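Long-range contact in gentamicin resistance protein (Enterococcus gallinarum, PDB 6CTZ), which probably confers gentamicin and kanamycin resistance by transferring phosphate from a guanine nucleotide to the 2''-hydroxyl of aminoglycosides: residues V128-L141 with G216-V228. The protein carries 2 engineered substitutions. Sequence-based numbering, arbitrary orientation.
With KAN (kanamycin a), chain E.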
loop_
_atom_site.group_PDB
_atom_site.type_symbol
_atom_site.label_atom_id
_atom_site.label_comp_id
_atom_site.label_asym_id
_atom_site.label_seq_id
_atom_site.Cartn_x
_atom_site.Cartn_y
_atom_site.Cartn_z
ATOM N N VAL A 128 -2.007 14.161 13.216
ATOM C CA VAL A 128 -3.185 13.674 12.499
ATOM C C VAL A 128 -3.982 14.834 11.909
ATOM O O VAL A 128 -4.498 14.758 10.787
ATOM C CB VAL A 128 -4.032 12.792 13.436
ATOM C CG1 VAL A 128 -5.429 12.576 12.886
ATOM C CG2 VAL A 128 -3.318 11.451 13.706
ATOM N N GLU A 129 -4.107 15.930 12.671
ATOM C CA GLU A 129 -4.881 17.076 12.191
ATOM C C GLU A 129 -4.258 17.706 10.951
ATOM O O GLU A 129 -4.983 18.159 10.059
ATOM C CB GLU A 129 -5.073 18.107 13.306
ATOM C CG GLU A 129 -3.824 18.867 13.741
ATOM C CD GLU A 129 -2.950 18.127 14.745
ATOM O OE1 GLU A 129 -3.205 16.929 15.040
ATOM O OE2 GLU A 129 -1.995 18.763 15.236
ATOM N N THR A 130 -2.926 17.715 10.858
ATOM C CA THR A 130 -2.281 18.229 9.654
ATOM C C THR A 130 -2.581 17.333 8.461
ATOM O O THR A 130 -2.886 17.815 7.361
ATOM C CB THR A 130 -0.777 18.325 9.898
ATOM O OG1 THR A 130 -0.541 19.197 11.014
ATOM C CG2 THR A 130 -0.059 18.865 8.656
ATOM N N ALA A 131 -2.512 16.019 8.661
ATOM C CA ALA A 131 -2.863 15.100 7.586
ATOM C C ALA A 131 -4.312 15.278 7.143
ATOM O O ALA A 131 -4.590 15.329 5.938
ATOM C CB ALA A 131 -2.595 13.662 8.026
ATOM N N ILE A 132 -5.252 15.395 8.095
ATOM C CA ILE A 132 -6.653 15.574 7.712
ATOM C C ILE A 132 -6.827 16.850 6.894
ATOM O O ILE A 132 -7.572 16.878 5.904
ATOM C CB ILE A 132 -7.574 15.557 8.946
ATOM C CG1 ILE A 132 -7.497 14.205 9.662
ATOM C CG2 ILE A 132 -9.018 15.851 8.538
ATOM C CD1 ILE A 132 -8.172 14.224 11.035
ATOM N N SER A 133 -6.136 17.926 7.294
ATOM C CA SER A 133 -6.214 19.187 6.562
ATOM C C SER A 133 -5.690 19.053 5.137
ATOM O O SER A 133 -6.066 19.851 4.271
ATOM C CB SER A 133 -5.435 20.262 7.326
ATOM O OG SER A 133 -4.040 20.186 7.057
ATOM N N ALA A 134 -4.826 18.071 4.882
ATOM C CA ALA A 134 -4.277 17.790 3.562
ATOM C C ALA A 134 -5.124 16.806 2.765
ATOM O O ALA A 134 -4.661 16.299 1.740
ATOM C CB ALA A 134 -2.841 17.273 3.685
ATOM N N GLY A 135 -6.340 16.513 3.214
ATOM C CA GLY A 135 -7.223 15.622 2.491
ATOM C C GLY A 135 -7.086 14.151 2.820
ATOM O O GLY A 135 -7.666 13.320 2.106
ATOM N N VAL A 136 -6.337 13.796 3.861
ATOM C CA VAL A 136 -6.222 12.394 4.267
ATOM C C VAL A 136 -7.527 11.996 4.950
ATOM O O VAL A 136 -7.939 12.655 5.913
ATOM C CB VAL A 136 -5.006 12.184 5.180
ATOM C CG1 VAL A 136 -4.904 10.740 5.627
ATOM C CG2 VAL A 136 -3.729 12.603 4.457
ATOM N N PRO A 137 -8.224 10.966 4.481
ATOM C CA PRO A 137 -9.500 10.596 5.100
ATOM C C PRO A 137 -9.284 9.881 6.421
ATOM O O PRO A 137 -8.259 9.240 6.654
ATOM C CB PRO A 137 -10.112 9.635 4.076
ATOM C CG PRO A 137 -8.918 8.983 3.454
ATOM C CD PRO A 137 -7.870 10.070 3.368
ATOM N N VAL A 138 -10.277 10.004 7.294
ATOM C CA VAL A 138 -10.313 9.242 8.538
ATOM C C VAL A 138 -11.137 7.992 8.258
ATOM O O VAL A 138 -12.336 8.079 7.980
ATOM C CB VAL A 138 -10.908 10.066 9.687
ATOM C CG1 VAL A 138 -10.989 9.223 10.953
ATOM C CG2 VAL A 138 -10.086 11.336 9.909
ATOM N N THR A 139 -10.488 6.833 8.292
ATOM C CA THR A 139 -11.114 5.563 7.956
ATOM C C THR A 139 -11.277 4.782 9.245
ATOM O O THR A 139 -10.299 4.240 9.771
ATOM C CB THR A 139 -10.231 4.761 7.000
ATOM O OG1 THR A 139 -9.995 5.521 5.808
ATOM C CG2 THR A 139 -10.899 3.424 6.652
ATOM N N ASN A 140 -12.508 4.696 9.729
ATOM C CA ASN A 140 -12.819 3.793 10.832
ATOM C C ASN A 140 -12.712 2.359 10.329
ATOM O O ASN A 140 -13.570 1.897 9.571
ATOM C CB ASN A 140 -14.224 4.084 11.351
ATOM C CG ASN A 140 -14.582 3.261 12.576
ATOM O OD1 ASN A 140 -14.339 2.053 12.630
ATOM N ND2 ASN A 140 -15.164 3.917 13.572
ATOM N N LEU A 141 -11.666 1.647 10.760
ATOM C CA LEU A 141 -11.382 0.338 10.184
ATOM C C LEU A 141 -12.434 -0.699 10.566
ATOM O O LEU A 141 -12.752 -1.583 9.762
ATOM C CB LEU A 141 -9.975 -0.111 10.578
ATOM C CG LEU A 141 -9.452 -1.361 9.881
ATOM C CD1 LEU A 141 -9.657 -1.252 8.377
ATOM C CD2 LEU A 141 -7.982 -1.566 10.220
ATOM N N GLY A 216 -1.066 6.707 -2.121
ATOM C CA GLY A 216 -2.452 6.934 -2.486
ATOM C C GLY A 216 -3.468 6.383 -1.505
ATOM O O GLY A 216 -4.606 6.867 -1.472
ATOM N N ASP A 217 -3.089 5.389 -0.704
ATOM C CA ASP A 217 -3.972 4.831 0.307
ATOM C C ASP A 217 -3.764 5.457 1.679
ATOM O O ASP A 217 -4.288 4.941 2.666
ATOM C CB ASP A 217 -3.829 3.307 0.365
ATOM C CG ASP A 217 -4.456 2.626 -0.827
ATOM O OD1 ASP A 217 -5.670 2.828 -1.072
ATOM O OD2 ASP A 217 -3.744 1.884 -1.525
ATOM N N ALA A 218 -3.024 6.557 1.770
ATOM C CA ALA A 218 -2.786 7.175 3.068
ATOM C C ALA A 218 -4.107 7.504 3.754
ATOM O O ALA A 218 -5.059 7.986 3.129
ATOM C CB ALA A 218 -1.940 8.440 2.925
ATOM N N ALA A 219 -4.168 7.220 5.050
ATOM C CA ALA A 219 -5.415 7.352 5.790
ATOM C C ALA A 219 -5.083 7.603 7.251
ATOM O O ALA A 219 -3.973 7.322 7.708
ATOM C CB ALA A 219 -6.279 6.094 5.654
ATOM N N ILE A 220 -6.047 8.155 7.980
ATOM C CA ILE A 220 -5.991 8.164 9.438
ATOM C C ILE A 220 -6.736 6.911 9.876
ATOM O O ILE A 220 -7.961 6.823 9.721
ATOM C CB ILE A 220 -6.630 9.427 10.031
ATOM C CG1 ILE A 220 -5.967 10.689 9.459
ATOM C CG2 ILE A 220 -6.549 9.374 11.555
ATOM C CD1 ILE A 220 -4.469 10.704 9.591
ATOM N N SER A 221 -6.001 5.913 10.352
ATOM C CA SER A 221 -6.613 4.611 10.592
ATOM C C SER A 221 -5.782 3.846 11.618
ATOM O O SER A 221 -4.985 4.434 12.357
ATOM C CB SER A 221 -6.757 3.847 9.264
ATOM O OG SER A 221 -7.621 2.734 9.405
ATOM N N ASP A 222 -5.969 2.540 11.659
ATOM C CA ASP A 222 -5.291 1.711 12.641
ATOM C C ASP A 222 -3.841 1.517 12.213
ATOM O O ASP A 222 -3.598 0.950 11.142
ATOM C CB ASP A 222 -5.997 0.365 12.702
ATOM C CG ASP A 222 -5.486 -0.528 13.812
ATOM O OD1 ASP A 222 -4.356 -0.321 14.322
ATOM O OD2 ASP A 222 -6.227 -1.464 14.166
ATOM N N PRO A 223 -2.858 1.957 13.009
ATOM C CA PRO A 223 -1.455 1.773 12.600
ATOM C C PRO A 223 -1.078 0.322 12.369
ATOM O O PRO A 223 -0.161 0.040 11.587
ATOM C CB PRO A 223 -0.663 2.410 13.751
ATOM C CG PRO A 223 -1.610 2.348 14.936
ATOM C CD PRO A 223 -2.965 2.589 14.339
ATOM N N ASP A 224 -1.761 -0.623 13.017
ATOM C CA ASP A 224 -1.450 -2.029 12.772
ATOM C C ASP A 224 -1.753 -2.454 11.342
ATOM O O ASP A 224 -1.240 -3.489 10.891
ATOM C CB ASP A 224 -2.209 -2.913 13.757
ATOM C CG ASP A 224 -1.756 -2.714 15.189
ATOM O OD1 ASP A 224 -0.607 -2.272 15.400
ATOM O OD2 ASP A 224 -2.540 -3.023 16.111
ATOM N N TYR A 225 -2.588 -1.699 10.618
ATOM C CA TYR A 225 -2.850 -2.061 9.229
ATOM C C TYR A 225 -1.586 -1.995 8.375
ATOM O O TYR A 225 -1.473 -2.725 7.383
ATOM C CB TYR A 225 -3.962 -1.200 8.609
ATOM C CG TYR A 225 -4.371 -1.781 7.286
ATOM C CD1 TYR A 225 -5.245 -2.861 7.234
ATOM C CD2 TYR A 225 -3.833 -1.305 6.086
ATOM C CE1 TYR A 225 -5.600 -3.440 6.030
ATOM C CE2 TYR A 225 -4.182 -1.883 4.871
ATOM C CZ TYR A 225 -5.073 -2.946 4.853
ATOM O OH TYR A 225 -5.423 -3.537 3.662
ATOM N N ASP A 226 -0.618 -1.151 8.745
ATOM C CA ASP A 226 0.590 -1.061 7.928
ATOM C C ASP A 226 1.479 -2.286 8.051
ATOM O O ASP A 226 2.523 -2.338 7.394
ATOM C CB ASP A 226 1.368 0.229 8.209
ATOM C CG ASP A 226 0.969 1.383 7.288
ATOM O OD1 ASP A 226 0.205 1.180 6.310
ATOM O OD2 ASP A 226 1.457 2.504 7.541
ATOM N N TYR A 227 1.095 -3.283 8.851
ATOM C CA TYR A 227 1.794 -4.557 8.831
ATOM C C TYR A 227 1.230 -5.551 7.818
ATOM O O TYR A 227 1.852 -6.597 7.616
ATOM C CB TYR A 227 1.742 -5.213 10.213
ATOM C CG TYR A 227 2.535 -4.514 11.293
ATOM C CD1 TYR A 227 3.928 -4.490 11.259
ATOM C CD2 TYR A 227 1.894 -3.927 12.381
ATOM C CE1 TYR A 227 4.657 -3.882 12.252
ATOM C CE2 TYR A 227 2.623 -3.314 13.394
ATOM C CZ TYR A 227 4.001 -3.292 13.318
ATOM O OH TYR A 227 4.758 -2.711 14.305
ATOM N N VAL A 228 0.084 -5.266 7.180
ATOM C CA VAL A 228 -0.637 -6.309 6.439
ATOM C C VAL A 228 0.206 -6.909 5.319
ATOM O O VAL A 228 0.253 -8.137 5.166
ATOM C CB VAL A 228 -2.022 -5.832 5.958
ATOM C CG1 VAL A 228 -1.928 -4.715 4.938
ATOM C CG2 VAL A 228 -2.811 -7.009 5.375
HETATM C C1 KAN E . -2.694 -9.451 -3.956
HETATM C C2 KAN E . -3.191 -10.718 -3.259
HETATM C C3 KAN E . -2.048 -11.703 -3.127
HETATM C C4 KAN E . -1.540 -12.002 -4.528
HETATM C C5 KAN E . -1.086 -10.726 -5.232
HETATM C C6 KAN E . -0.657 -10.997 -6.670
HETATM C C7 KAN E . -0.604 -4.842 -2.382
HETATM C C8 KAN E . -1.764 -5.020 -3.357
HETATM C C9 KAN E . -2.347 -6.431 -3.230
HETATM C C10 KAN E . -1.281 -7.507 -3.437
HETATM C C11 KAN E . -0.096 -7.275 -2.496
HETATM C C12 KAN E . 0.481 -5.874 -2.662
HETATM C C13 KAN E . -3.656 -3.648 -4.023
HETATM C C14 KAN E . -3.990 -2.168 -3.927
HETATM C C15 KAN E . -4.604 -1.893 -2.551
HETATM C C16 KAN E . -5.819 -2.790 -2.345
HETATM C C17 KAN E . -5.430 -4.239 -2.560
HETATM C C18 KAN E . -6.669 -5.116 -2.483
HETATM N N1 KAN E . -0.295 -9.733 -7.283
HETATM N N2 KAN E . 0.958 -8.258 -2.721
HETATM N N3 KAN E . -0.074 -3.485 -2.496
HETATM N N4 KAN E . -4.991 -0.497 -2.384
HETATM O O5 KAN E . -2.091 -9.704 -5.229
HETATM O O6 KAN E . -3.689 -10.370 -1.965
HETATM O O7 KAN E . -2.487 -12.913 -2.500
HETATM O O8 KAN E . -0.444 -12.914 -4.438
HETATM O O9 KAN E . -1.774 -8.799 -3.075
HETATM O O10 KAN E . -3.365 -6.610 -4.228
HETATM O O11 KAN E . -2.724 -4.013 -3.006
HETATM O O12 KAN E . -4.853 -4.399 -3.846
HETATM O O13 KAN E . -2.789 -1.425 -4.155
HETATM O O14 KAN E . -6.349 -2.670 -1.013
HETATM O O15 KAN E . -6.292 -6.483 -2.681
#
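Ile220 sits in a single parallel beta bridge opposite Val138, using both of its backbone polar atoms: its N donates to Pro137 O (2.8 Å, 177° at the hydrogen), and its O accepts from Thr139 N (2.9 Å). The CA atoms pair in the same direction, Pro137-Ala219 to Thr139-Ser221, which makes the bridge parallel. In this protein-kinase-like fold, the bridge ties the loop after strand 209-212, just past Asp214, a magnesium ligand that probably corresponds to the kinase DFG aspartate, to the chain leaving helix 128-133. A Schellman motif ends that helix: Val136 N bonds to Ala131 O and Gly135 N to Ile132 O, with Gly135 at positive phi. The Ile220 side chain packs against the helix by separate branches: CD1 reaches Ala131 CB at 3.8 Å, CG1 lies near Ile132 CG1, the side chains crossing at about a right angle, and CG2, anti to the backbone N, meets Val128 CG1 in one of that residue's two conformers. Val136 CG1 packs on Ala219 CA (3.4 Å). Beyond the bridge, Ser221 OG donates to Thr139 O, 18° out of the carbonyl plane, and Leu141 CD2 touches CB of Asp222; the Asp222 carboxylate forms a salt bridge with Lys257. At the loop's start, Asp217 OD2 accepts a 2.8 Å hydrogen bond from kanamycin N4.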